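Local coordinates for putative citrate lyase, alfa subunit (Streptococcus mutans, PDB 2HJ0), which is of unestablished function but belongs to the citrate lyase alpha-subunit (CitF) family and has an alpha/beta architecture with two large, mostly parallel mixed sheets, at residues T245-K249 with L285-R289; R151-A156 with I195-Y199; R182-T186 with T207-V211; T423-K427 with I470-K474; D323-V328 with K345-A351. All blocks are in the same frame, centred on the assembly; numbering follows the deposited sequence.

Interaction 1 of 5, residues T245-K249 with L285-R289; sequences TRYTK and LAVTR
With CG of Tyr-247 placed beside its backbone N and opposite its carbonyl carbon (chi1 -63°), the phenol swings from the loop 245-249 onto helix 282-297, where Arg-289, bent at chi3, brings its guanidinium back beside the base of that ring. Most of the surface that the loop contributes belongs to this tyrosine. Its hydroxyl ends 2.8 Å from Thr-288 OG1, in a hydrogen bond for which either oxygen could be the donor; Thr-288 OG1 approaches at the rim of the ring, near its plane. One face of the phenol receives Arg-289 CB, 4.2 Å from the ring centroid and 21° off the normal, which qualifies as a CH-pi contact. The guanidinium is not stacked: its plane stands 80° from that of the ring, and NH2 comes to 3.7 Å from Tyr-247 CB. The helix gripped in this way belongs to a beta-alpha-beta crossover, since it joins strand 275-277 to its parallel neighbour 302-305 in the nine-stranded sheet. Obliquely to the phenol lies Ala-286 CA, 3.5 Å from Tyr-247 CD1, and Leu-285 CG makes an apolar contact at 4.0 Å with that same ring carbon. Ala-312 of helix 311-318 also touches Tyr-247. One residue further along the loop, Thr-248 directs its methyl CG2 to Ala-286 CB at 4.0 Å, while its OG1 engages the backbone N of Asn-250, just before helix 251-265, and Glu-253 within it. That helix also packs on 282-297, with Ala-257 against Ala-286 and Leu-254 against Arg-289.

Interaction 2 of 5, residues R151-A156 with I195-Y199; sequences RARAIA and IDAKY
Ile-195 lays its CD1 against Ala-152, 3.5 Å from Ala-152 CB, because its extended chain, with CG1 anti to the backbone N (chi1 176°), reaches straight over to helix 148-157. One turn further on, Ile-155 repeats the theme with its CG2 branch, which sits 3.4 Å from Tyr-199 CB and oblique to the ring. Ala-156 CA covers one face of that phenol, whose OH bonds to Glu-33. The two helical segments run almost parallel, 6° apart with axes 10.6 Å from each other, and their helices lead into strands 164-169 and 202-207, parallel neighbours in the ten-stranded sheet. Beside this apolar seam, Arg-151 grips Asp-196 end-on: NH1 meets OD1 at 2.8 Å and NH2 meets OD2 at 3.1 Å, both on the syn side of the carboxylate. The two flat groups are only 8° from coplanar, as expected for a bidentate salt bridge. Ser-68 OG also bonds to Asp-196 OD2, and Arg-151 NH2 reaches the carbonyl O of Ala-98. With both residues buried, this pairing probably offsets the cost of holding two opposite charges inside the protein and fixes the rotation of both groups.

Interaction 3 of 5, residues R182-T186 with T207-V211; sequences RGKTT and TDTLV
Thr-185 OG1 donates a hydrogen bond to Asp-208 OD1 at 2.7 Å, coming from above the carboxylate, 39° out of its plane. The other oxygen of the same group faces Lys-184, whose NZ stands 3.5 Å from Asp-208 OD2 in a salt bridge. Two consecutive residues of the loop 182-186 therefore address the two oxygens of one aspartate, each crossing it at about a right angle. Lys-184 gets there by leaving its backbone with CG wedged between N and the carbonyl carbon and then running fully extended. Along the way it slides past Thr-209, with Lys-184 CG 3.8 Å from Thr-209 CG2, a methyl that is also 3.4 Å from Lys-184 N. Gly-183 completes the first shell, its CA lying 3.6 Å from Thr-209 OG1, on a backbone (phi 131°, psi 174°) suited to a residue without CB.

Further out, the contact sits where strand 202-207 leaves the ten-stranded sheet at its C-terminal end, against the loop that leads into helix 191-199, the helix preceding that strand. Asp-208 OD1 is held additionally by the backbone N of Ile-234, and Thr-209 OG1 bonds to the carbonyl O of Pro-170. Lys-184 NZ has its stronger partner in the carbonyl O of Asp-232.

Asp-208 is thus the hub, its OD1 receiving two donors while OD2 faces the lysine. Such a buried carboxylate, with an ammonium nearby, would be expected to keep its negative charge, and its rotation is restrained from more than one direction.

Interaction 4 of 5, residues T423-K427 with I470-K474; sequences TFVDK and IEELK
Phe-424 and Lys-474 carry most of this contact, and their backbones pass close enough to bring the two CA atoms within 4.8 Å. The phenyl ring of Phe-424 packs against the first turn of helix 470-481, which presents two aliphatic residues in different ways. Leu-473 covers a face: its CB stands 4.0 Å above the ring plane of Phe-424, displaced toward the rim, and its CD1 reaches Phe-424 CE2 at 3.8 Å. Ile-470 meets the edge instead, bringing CD1 near the plane and 3.8 Å from Phe-424 CD2.

In the fold, this joins the loop between strands 421-422 and 440-442 to the helix that follows strand 467-468, the outermost strand within this chain at one side of the nine-stranded sheet. Both Phe-424 and Leu-473 also rest on Val-441 of strand 440-442, so the phenyl and the helix pack together upon the sheet. Ile-470 additionally touches Phe-381.

Lys-474, next to Leu-473 on the helix, follows the loop further along. Its CG is anti to the backbone N (chi1 -174°), and the chain then bends at chi2 (-88°) and again at chi3 (-68°), which folds it along the loop backbone. The methylenes do much of the touching: Lys-474 CG lies 3.6 Å from Phe-424 O and equally far from Val-425 C. Beyond them, NZ comes to 3.6 Å from Asp-426 OD1, a rather long salt bridge at the exposed margin, with Asp-426 also against Thr-379.

Interaction 5 of 5, residues D323-V328 with K345-A351; sequences DKILDV and KHYEIDA
Ile-325 and His-346 pair in a parallel beta ladder that continues through Leu-326 with Tyr-347 and Asp-327 with Glu-348. It joins the outermost strand within this chain, 346-348, to 322-327, and because helix 333-341 lies between them in the chain, the unit is a beta-alpha-beta crossover. Backbone donors and acceptors are matched in regular order. Ile-325 N reaches Lys-345 O at 2.8 Å, though weakly, and Tyr-347 N returns to Ile-325 O at 2.9 Å. Next, Asp-327 N takes Tyr-347 O at 2.8 Å. Ile-349 N closes the series on Asp-327 O at 3.0 Å. At the start of the ladder, Lys-345, bent at chi2 and chi3, brings NZ to Asp-323 O at 3.2 Å and to Asp-323 OD1 at 3.3 Å, both weak bonds, the second part of a salt bridge.

Polar groups of strand 346-348 and the residues after it find partners beyond the ladder: Tyr-347 OH accepts from Ile-218 N of the second subunit, Glu-348 binds Ser-219 and the N of Leu-190, and Asp-350 N-caps the next helix through Met-353 N.

His-346 NE2 points to Asp-327 OD2 at 2.9 Å, with ring and carboxylate 14° from coplanar, but OD2 lies suspiciously near Asp-330, so this bond is less certain; ND1 is occupied by Ser-338 OG. Over one face of that imidazole sits the Ile-325 CD1 methyl, 3.7 Å from the ring centroid.

Interaction 5 touches interaction 2: Lys-198 NZ lies 3.9 Å from Asp-350 OD2, a long, weak ion pair, and Ala-152 CB is 4.3 Å from Ala-351 O, although their centres are 19 Å apart. Here elements attached to the two sheets meet: interactions 2 and 3 lie beside the ten-stranded sheet, interactions 1 and 4 beside the nine-stranded one, and interaction 5 within it. Helix 191-199, which carries one half of interaction 2, lies in the chain between the two segments of interaction 3; their nearest atoms are about 13 Å apart. Interaction 3 comes within about 9 Å of interaction 5, nearest atoms. Interactions 3 and 4 are the most distant, with centres 48 Å apart.

Interaction 1 of 5, residues T245-K249 with L285-R289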
# COMPACT_ATOMS: atom_id res chain seq x y z
N THR A 245 16.63 -24.33 8.45
CA THR A 245 17.41 -24.68 9.63
C THR A 245 16.56 -25.55 10.55
O THR A 245 15.57 -25.10 11.12
CB THR A 245 17.90 -23.44 10.39
OG1 THR A 245 18.72 -22.63 9.52
CG2 THR A 245 18.73 -23.86 11.60
N ARG A 246 16.96 -26.81 10.68
CA ARG A 246 16.24 -27.76 11.52
C ARG A 246 16.35 -27.38 12.99
O ARG A 246 17.16 -26.53 13.36
CB ARG A 246 16.78 -29.18 11.29
CG ARG A 246 15.90 -30.31 11.87
CD ARG A 246 14.50 -30.34 11.23
NE ARG A 246 13.66 -31.44 11.73
CZ ARG A 246 13.90 -32.73 11.54
NH1 ARG A 246 14.97 -33.12 10.86
NH2 ARG A 246 13.07 -33.64 12.04
N TYR A 247 15.53 -28.02 13.82
CA TYR A 247 15.50 -27.78 15.25
C TYR A 247 16.82 -28.13 15.92
O TYR A 247 17.72 -28.69 15.30
CB TYR A 247 14.40 -28.59 15.90
CG TYR A 247 13.00 -28.25 15.45
CD1 TYR A 247 12.47 -26.98 15.65
CD2 TYR A 247 12.20 -29.21 14.84
CE1 TYR A 247 11.17 -26.68 15.26
CE2 TYR A 247 10.91 -28.92 14.45
CZ TYR A 247 10.39 -27.65 14.66
OH TYR A 247 9.10 -27.39 14.28
N THR A 248 16.93 -27.81 17.20
CA THR A 248 18.14 -28.09 17.95
C THR A 248 18.21 -29.55 18.42
O THR A 248 17.23 -30.29 18.35
CB THR A 248 18.23 -27.16 19.17
OG1 THR A 248 19.43 -27.44 19.91
CG2 THR A 248 17.02 -27.34 20.07
N LYS A 249 19.39 -29.94 18.89
CA LYS A 249 19.63 -31.29 19.37
C LYS A 249 20.05 -31.22 20.83
O LYS A 249 20.02 -32.22 21.55
CB LYS A 249 20.74 -31.94 18.55
CG LYS A 249 20.53 -31.82 17.06
CD LYS A 249 19.51 -32.82 16.55
CE LYS A 249 20.20 -34.08 16.09
NZ LYS A 249 21.16 -33.75 14.99
N LEU A 285 12.74 -21.57 19.01
CA LEU A 285 12.21 -22.12 17.77
C LEU A 285 11.67 -23.52 18.00
O LEU A 285 10.56 -23.83 17.59
CB LEU A 285 13.30 -22.17 16.70
CG LEU A 285 13.06 -23.00 15.43
CD1 LEU A 285 11.80 -22.59 14.69
CD2 LEU A 285 14.27 -22.83 14.54
N ALA A 286 12.46 -24.35 18.67
CA ALA A 286 12.08 -25.73 18.94
C ALA A 286 10.73 -25.87 19.62
O ALA A 286 10.03 -26.86 19.45
CB ALA A 286 13.15 -26.40 19.78
N VAL A 287 10.36 -24.87 20.41
CA VAL A 287 9.09 -24.92 21.11
C VAL A 287 7.95 -25.32 20.17
O VAL A 287 7.00 -25.95 20.60
CB VAL A 287 8.79 -23.55 21.77
CG1 VAL A 287 8.55 -22.50 20.71
CG2 VAL A 287 7.59 -23.66 22.69
N THR A 288 8.06 -24.96 18.89
CA THR A 288 7.00 -25.30 17.94
C THR A 288 6.81 -26.82 17.75
O THR A 288 5.71 -27.28 17.46
CB THR A 288 7.22 -24.67 16.53
OG1 THR A 288 8.34 -25.30 15.90
CG2 THR A 288 7.48 -23.21 16.64
N ARG A 289 7.89 -27.58 17.91
CA ARG A 289 7.81 -29.03 17.76
C ARG A 289 6.86 -29.62 18.79
O ARG A 289 5.91 -30.33 18.45
CB ARG A 289 9.19 -29.68 17.93
CG ARG A 289 9.13 -31.19 18.11
CD ARG A 289 10.44 -31.77 18.62
NE ARG A 289 11.49 -31.78 17.60
CZ ARG A 289 12.76 -32.07 17.86
NH1 ARG A 289 13.12 -32.36 19.10
NH2 ARG A 289 13.67 -32.06 16.89

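Interaction 2 of 5, residues R151-A156 with I195-Y199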
# COMPACT_ATOMS: atom_id res chain seq x y z
N ARG A 151 11.07 2.20 14.83
CA ARG A 151 11.56 2.77 13.58
C ARG A 151 10.36 3.14 12.71
O ARG A 151 10.31 4.22 12.11
CB ARG A 151 12.43 1.75 12.85
CG ARG A 151 12.94 2.23 11.49
CD ARG A 151 13.79 1.17 10.84
NE ARG A 151 14.55 1.71 9.73
CZ ARG A 151 14.05 1.93 8.52
NH1 ARG A 151 12.78 1.66 8.25
NH2 ARG A 151 14.83 2.43 7.57
N ALA A 152 9.39 2.24 12.65
CA ALA A 152 8.21 2.51 11.87
C ALA A 152 7.48 3.70 12.50
O ALA A 152 7.03 4.58 11.78
CB ALA A 152 7.31 1.27 11.83
N ARG A 153 7.39 3.75 13.82
CA ARG A 153 6.73 4.86 14.49
C ARG A 153 7.44 6.17 14.16
O ARG A 153 6.80 7.14 13.74
CB ARG A 153 6.71 4.68 16.00
CG ARG A 153 5.98 5.81 16.74
CD ARG A 153 6.76 6.28 17.97
NE ARG A 153 7.99 6.98 17.62
CZ ARG A 153 9.20 6.64 18.06
NH1 ARG A 153 9.34 5.60 18.87
NH2 ARG A 153 10.27 7.34 17.71
N ALA A 154 8.76 6.21 14.35
CA ALA A 154 9.53 7.43 14.07
C ALA A 154 9.34 7.94 12.65
O ALA A 154 9.07 9.12 12.45
CB ALA A 154 11.00 7.20 14.33
N ILE A 155 9.47 7.06 11.66
CA ILE A 155 9.33 7.47 10.29
C ILE A 155 7.93 8.02 10.02
O ILE A 155 7.78 9.02 9.34
CB ILE A 155 9.65 6.31 9.33
CG1 ILE A 155 11.10 5.88 9.56
CG2 ILE A 155 9.42 6.72 7.88
CD1 ILE A 155 11.58 4.75 8.69
N ALA A 156 6.91 7.40 10.58
CA ALA A 156 5.55 7.86 10.35
C ALA A 156 5.22 9.15 11.10
O ALA A 156 4.43 9.96 10.62
CB ALA A 156 4.57 6.77 10.73
N ILE A 195 8.18 0.14 4.17
CA ILE A 195 7.86 1.36 4.86
C ILE A 195 8.76 2.48 4.37
O ILE A 195 8.33 3.61 4.24
CB ILE A 195 7.99 1.19 6.37
CG1 ILE A 195 7.74 2.51 7.06
CG2 ILE A 195 9.36 0.65 6.71
CD1 ILE A 195 7.75 2.38 8.56
N ASP A 196 10.01 2.16 4.08
CA ASP A 196 10.93 3.16 3.57
C ASP A 196 10.41 3.76 2.29
O ASP A 196 10.32 4.97 2.15
CB ASP A 196 12.29 2.54 3.27
CG ASP A 196 13.08 2.25 4.52
OD1 ASP A 196 12.51 1.64 5.45
OD2 ASP A 196 14.26 2.63 4.57
N ALA A 197 10.06 2.91 1.33
CA ALA A 197 9.59 3.40 0.04
C ALA A 197 8.30 4.16 0.14
O ALA A 197 7.91 4.87 -0.79
CB ALA A 197 9.44 2.24 -0.92
N LYS A 198 7.62 4.03 1.27
CA LYS A 198 6.35 4.69 1.46
C LYS A 198 6.49 6.10 2.06
O LYS A 198 5.71 6.99 1.75
CB LYS A 198 5.48 3.80 2.34
CG LYS A 198 4.11 4.32 2.66
CD LYS A 198 3.30 3.21 3.37
CE LYS A 198 3.23 1.92 2.51
NZ LYS A 198 2.50 0.77 3.13
N TYR A 199 7.51 6.30 2.89
CA TYR A 199 7.70 7.60 3.51
C TYR A 199 8.91 8.41 3.06
O TYR A 199 8.99 9.60 3.32
CB TYR A 199 7.75 7.42 5.02
CG TYR A 199 6.44 6.99 5.59
CD1 TYR A 199 5.40 7.90 5.77
CD2 TYR A 199 6.22 5.66 5.94
CE1 TYR A 199 4.16 7.50 6.29
CE2 TYR A 199 5.01 5.24 6.46
CZ TYR A 199 3.97 6.15 6.63
OH TYR A 199 2.77 5.73 7.14

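Interaction 3 of 5, residues R182-T186 with T207-V211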
# COMPACT_ATOMS: atom_id res chain seq x y z
N ARG A 182 11.07 -13.08 -6.46
CA ARG A 182 11.43 -13.44 -7.83
C ARG A 182 12.81 -12.86 -8.10
O ARG A 182 13.10 -11.74 -7.71
CB ARG A 182 10.42 -12.83 -8.81
CG ARG A 182 8.97 -13.20 -8.52
CD ARG A 182 8.75 -14.69 -8.66
NE ARG A 182 9.26 -15.17 -9.95
CZ ARG A 182 8.77 -14.82 -11.14
NH1 ARG A 182 7.75 -13.97 -11.21
NH2 ARG A 182 9.30 -15.31 -12.25
N GLY A 183 13.66 -13.64 -8.76
CA GLY A 183 15.01 -13.17 -9.05
C GLY A 183 16.06 -14.20 -8.68
O GLY A 183 15.74 -15.23 -8.09
N LYS A 184 17.32 -13.94 -9.01
CA LYS A 184 18.38 -14.91 -8.67
C LYS A 184 18.88 -14.71 -7.25
O LYS A 184 19.66 -15.50 -6.76
CB LYS A 184 19.55 -14.77 -9.64
CG LYS A 184 20.41 -13.56 -9.41
CD LYS A 184 21.39 -13.36 -10.55
CE LYS A 184 22.36 -12.22 -10.22
NZ LYS A 184 23.20 -11.80 -11.38
N THR A 185 18.41 -13.66 -6.59
CA THR A 185 18.84 -13.40 -5.23
C THR A 185 17.65 -12.94 -4.42
O THR A 185 17.59 -11.77 -4.01
CB THR A 185 19.90 -12.31 -5.21
OG1 THR A 185 20.88 -12.56 -6.22
CG2 THR A 185 20.58 -12.26 -3.85
N THR A 186 16.70 -13.84 -4.19
CA THR A 186 15.49 -13.52 -3.43
C THR A 186 15.70 -13.49 -1.92
O THR A 186 16.71 -13.95 -1.42
CB THR A 186 14.38 -14.56 -3.71
OG1 THR A 186 14.76 -15.83 -3.18
CG2 THR A 186 14.14 -14.69 -5.22
N THR A 207 18.25 -3.44 -8.25
CA THR A 207 17.89 -4.81 -8.52
C THR A 207 19.01 -5.62 -9.10
O THR A 207 19.98 -5.10 -9.68
CB THR A 207 16.69 -4.93 -9.47
OG1 THR A 207 16.21 -6.29 -9.46
CG2 THR A 207 17.08 -4.53 -10.87
N ASP A 208 18.85 -6.92 -8.96
CA ASP A 208 19.82 -7.87 -9.42
C ASP A 208 19.35 -8.48 -10.72
O ASP A 208 20.15 -9.02 -11.49
CB ASP A 208 19.97 -8.95 -8.36
CG ASP A 208 21.32 -9.52 -8.33
OD1 ASP A 208 21.64 -10.21 -7.32
OD2 ASP A 208 22.05 -9.27 -9.32
N THR A 209 18.04 -8.42 -10.94
CA THR A 209 17.46 -8.99 -12.14
C THR A 209 16.34 -8.09 -12.62
O THR A 209 15.42 -7.80 -11.87
CB THR A 209 16.93 -10.42 -11.88
OG1 THR A 209 15.63 -10.36 -11.29
CG2 THR A 209 17.88 -11.17 -10.91
N LEU A 210 16.45 -7.65 -13.87
CA LEU A 210 15.46 -6.76 -14.47
C LEU A 210 14.38 -7.54 -15.19
O LEU A 210 14.64 -8.34 -16.09
CB LEU A 210 16.14 -5.81 -15.45
CG LEU A 210 15.66 -4.35 -15.38
CD1 LEU A 210 16.42 -3.52 -16.40
CD2 LEU A 210 14.18 -4.27 -15.64
N VAL A 211 13.14 -7.30 -14.81
CA VAL A 211 12.02 -8.00 -15.40
C VAL A 211 11.18 -7.09 -16.31
O VAL A 211 11.08 -5.88 -16.06
CB VAL A 211 11.14 -8.57 -14.27
CG1 VAL A 211 9.82 -9.10 -14.81
CG2 VAL A 211 11.92 -9.67 -13.56

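Interaction 4 of 5, residues T423-K427 with I470-K474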
# COMPACT_ATOMS: atom_id res chain seq x y z
N THR A 423 22.72 -16.03 32.87
CA THR A 423 21.67 -15.39 32.10
C THR A 423 20.77 -14.58 33.03
O THR A 423 20.11 -13.64 32.59
CB THR A 423 20.84 -16.40 31.34
OG1 THR A 423 21.68 -17.11 30.42
CG2 THR A 423 19.73 -15.70 30.57
N PHE A 424 20.75 -14.93 34.31
CA PHE A 424 19.93 -14.21 35.28
C PHE A 424 20.77 -13.46 36.30
O PHE A 424 21.62 -14.04 36.97
CB PHE A 424 18.98 -15.18 35.97
CG PHE A 424 18.05 -15.87 35.04
CD1 PHE A 424 18.47 -16.95 34.28
CD2 PHE A 424 16.76 -15.38 34.84
CE1 PHE A 424 17.64 -17.54 33.34
CE2 PHE A 424 15.92 -15.96 33.90
CZ PHE A 424 16.36 -17.04 33.15
N VAL A 425 20.54 -12.16 36.41
CA VAL A 425 21.31 -11.35 37.33
C VAL A 425 20.43 -10.37 38.08
O VAL A 425 19.22 -10.32 37.87
CB VAL A 425 22.39 -10.57 36.57
CG1 VAL A 425 23.25 -11.53 35.75
CG2 VAL A 425 21.73 -9.56 35.68
N ASP A 426 21.03 -9.57 38.96
CA ASP A 426 20.26 -8.61 39.72
C ASP A 426 19.96 -7.34 38.94
O ASP A 426 19.02 -6.63 39.26
CB ASP A 426 20.99 -8.23 41.01
CG ASP A 426 21.01 -9.34 42.01
OD1 ASP A 426 19.91 -9.84 42.37
OD2 ASP A 426 22.12 -9.73 42.44
N LYS A 427 20.75 -7.06 37.92
CA LYS A 427 20.53 -5.87 37.12
C LYS A 427 21.18 -6.05 35.76
O LYS A 427 22.36 -6.40 35.69
CB LYS A 427 21.14 -4.67 37.85
CG LYS A 427 20.65 -3.32 37.40
CD LYS A 427 21.27 -2.24 38.28
CE LYS A 427 20.54 -0.91 38.16
NZ LYS A 427 20.92 0.02 39.26
N ILE A 470 11.77 -15.09 40.24
CA ILE A 470 12.89 -14.63 39.43
C ILE A 470 14.14 -14.54 40.32
O ILE A 470 15.25 -14.80 39.85
CB ILE A 470 12.56 -13.24 38.76
CG1 ILE A 470 13.63 -12.87 37.74
CG2 ILE A 470 12.48 -12.15 39.80
CD1 ILE A 470 13.80 -13.87 36.63
N GLU A 471 13.98 -14.20 41.60
CA GLU A 471 15.13 -14.11 42.49
C GLU A 471 15.81 -15.46 42.68
O GLU A 471 17.04 -15.55 42.78
CB GLU A 471 14.73 -13.57 43.87
CG GLU A 471 14.30 -12.11 43.90
CD GLU A 471 12.89 -11.91 43.33
OE1 GLU A 471 12.00 -12.74 43.63
OE2 GLU A 471 12.69 -10.90 42.60
N GLU A 472 15.01 -16.52 42.73
CA GLU A 472 15.56 -17.86 42.90
C GLU A 472 16.35 -18.29 41.68
O GLU A 472 17.34 -19.01 41.81
CB GLU A 472 14.45 -18.86 43.18
CG GLU A 472 13.81 -18.65 44.52
CD GLU A 472 12.65 -19.58 44.74
OE1 GLU A 472 11.77 -19.65 43.85
OE2 GLU A 472 12.60 -20.24 45.80
N LEU A 473 15.92 -17.86 40.50
CA LEU A 473 16.62 -18.20 39.28
C LEU A 473 18.01 -17.56 39.28
O LEU A 473 18.99 -18.18 38.86
CB LEU A 473 15.84 -17.73 38.05
CG LEU A 473 14.57 -18.51 37.72
CD1 LEU A 473 13.91 -17.91 36.49
CD2 LEU A 473 14.92 -19.98 37.47
N LYS A 474 18.08 -16.32 39.75
CA LYS A 474 19.32 -15.58 39.82
C LYS A 474 20.28 -16.28 40.77
O LYS A 474 21.44 -16.54 40.42
CB LYS A 474 19.06 -14.15 40.28
CG LYS A 474 20.28 -13.26 40.25
CD LYS A 474 21.06 -13.34 41.54
CE LYS A 474 20.27 -12.73 42.67
NZ LYS A 474 20.99 -12.86 43.95

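Interaction 5 of 5, residues D323-V328 with K345-A351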
# COMPACT_ATOMS: atom_id res chain seq x y z
N ASP A 323 -3.95 -21.66 10.11
CA ASP A 323 -4.69 -21.16 8.97
C ASP A 323 -3.97 -20.17 8.07
O ASP A 323 -3.89 -20.36 6.86
CB ASP A 323 -6.01 -20.56 9.42
CG ASP A 323 -6.95 -20.35 8.27
OD1 ASP A 323 -7.35 -21.37 7.67
OD2 ASP A 323 -7.28 -19.19 7.95
N LYS A 324 -3.45 -19.09 8.65
CA LYS A 324 -2.75 -18.09 7.87
C LYS A 324 -1.41 -17.80 8.50
O LYS A 324 -1.13 -18.25 9.60
CB LYS A 324 -3.54 -16.79 7.83
CG LYS A 324 -4.90 -16.89 7.24
CD LYS A 324 -4.85 -16.72 5.74
CE LYS A 324 -6.25 -16.63 5.17
NZ LYS A 324 -7.05 -15.56 5.81
N ILE A 325 -0.59 -17.03 7.80
CA ILE A 325 0.71 -16.66 8.33
C ILE A 325 1.11 -15.28 7.78
O ILE A 325 1.18 -15.07 6.56
CB ILE A 325 1.77 -17.75 8.00
CG1 ILE A 325 3.17 -17.17 8.09
CG2 ILE A 325 1.57 -18.29 6.62
CD1 ILE A 325 4.19 -18.20 7.67
N LEU A 326 1.34 -14.34 8.71
CA LEU A 326 1.73 -12.97 8.36
C LEU A 326 3.25 -12.89 8.46
O LEU A 326 3.83 -13.24 9.48
CB LEU A 326 1.07 -11.97 9.31
CG LEU A 326 -0.45 -12.15 9.44
CD1 LEU A 326 -1.00 -11.09 10.38
CD2 LEU A 326 -1.10 -12.05 8.08
N ASP A 327 3.88 -12.44 7.38
CA ASP A 327 5.34 -12.40 7.28
C ASP A 327 5.96 -11.02 7.09
O ASP A 327 5.68 -10.33 6.10
CB ASP A 327 5.75 -13.30 6.10
CG ASP A 327 7.23 -13.58 6.04
OD1 ASP A 327 8.03 -12.73 6.47
OD2 ASP A 327 7.59 -14.67 5.54
N VAL A 328 6.82 -10.62 8.02
CA VAL A 328 7.48 -9.33 7.90
C VAL A 328 8.94 -9.55 7.50
O VAL A 328 9.63 -8.65 7.03
CB VAL A 328 7.44 -8.54 9.21
CG1 VAL A 328 8.40 -9.13 10.23
CG2 VAL A 328 7.76 -7.09 8.93
N LYS A 345 -2.51 -17.39 1.91
CA LYS A 345 -2.36 -18.08 3.19
C LYS A 345 -1.07 -17.63 3.87
O LYS A 345 -0.93 -17.70 5.09
CB LYS A 345 -2.32 -19.59 2.98
CG LYS A 345 -3.52 -20.16 2.24
CD LYS A 345 -4.72 -20.37 3.14
CE LYS A 345 -4.57 -21.62 4.00
NZ LYS A 345 -5.78 -21.87 4.84
N HIS A 346 -0.11 -17.18 3.07
CA HIS A 346 1.16 -16.69 3.59
C HIS A 346 1.26 -15.27 3.01
O HIS A 346 1.64 -15.10 1.84
CB HIS A 346 2.31 -17.58 3.09
CG HIS A 346 3.64 -17.27 3.72
ND1 HIS A 346 4.73 -18.10 3.59
CD2 HIS A 346 4.05 -16.21 4.46
CE1 HIS A 346 5.76 -17.57 4.23
NE2 HIS A 346 5.38 -16.43 4.76
N TYR A 347 0.91 -14.27 3.83
CA TYR A 347 0.88 -12.88 3.39
C TYR A 347 2.01 -11.98 3.87
O TYR A 347 2.45 -12.05 5.01
CB TYR A 347 -0.45 -12.23 3.79
CG TYR A 347 -1.08 -11.40 2.71
CD1 TYR A 347 -1.64 -12.01 1.58
CD2 TYR A 347 -1.14 -10.00 2.81
CE1 TYR A 347 -2.25 -11.24 0.58
CE2 TYR A 347 -1.74 -9.22 1.80
CZ TYR A 347 -2.29 -9.86 0.69
OH TYR A 347 -2.90 -9.10 -0.29
N GLU A 348 2.46 -11.10 2.98
CA GLU A 348 3.53 -10.16 3.28
C GLU A 348 2.98 -8.88 3.92
O GLU A 348 1.97 -8.34 3.49
CB GLU A 348 4.27 -9.84 1.98
CG GLU A 348 5.35 -8.78 2.08
CD GLU A 348 5.94 -8.44 0.72
OE1 GLU A 348 7.19 -8.46 0.58
OE2 GLU A 348 5.16 -8.14 -0.22
N ILE A 349 3.66 -8.40 4.96
CA ILE A 349 3.22 -7.19 5.65
C ILE A 349 4.40 -6.26 5.95
O ILE A 349 5.50 -6.73 6.27
CB ILE A 349 2.52 -7.51 6.99
CG1 ILE A 349 3.52 -8.19 7.93
CG2 ILE A 349 1.30 -8.39 6.74
CD1 ILE A 349 3.05 -8.36 9.37
N ASP A 350 4.16 -4.96 5.86
CA ASP A 350 5.18 -3.96 6.15
C ASP A 350 5.39 -3.88 7.66
O ASP A 350 4.49 -4.19 8.44
CB ASP A 350 4.76 -2.59 5.62
CG ASP A 350 3.52 -2.04 6.34
OD1 ASP A 350 3.65 -1.55 7.48
OD2 ASP A 350 2.42 -2.09 5.77
N ALA A 351 6.57 -3.45 8.07
CA ALA A 351 6.90 -3.33 9.49
C ALA A 351 5.92 -2.47 10.28
O ALA A 351 5.76 -2.67 11.49
CB ALA A 351 8.31 -2.78 9.66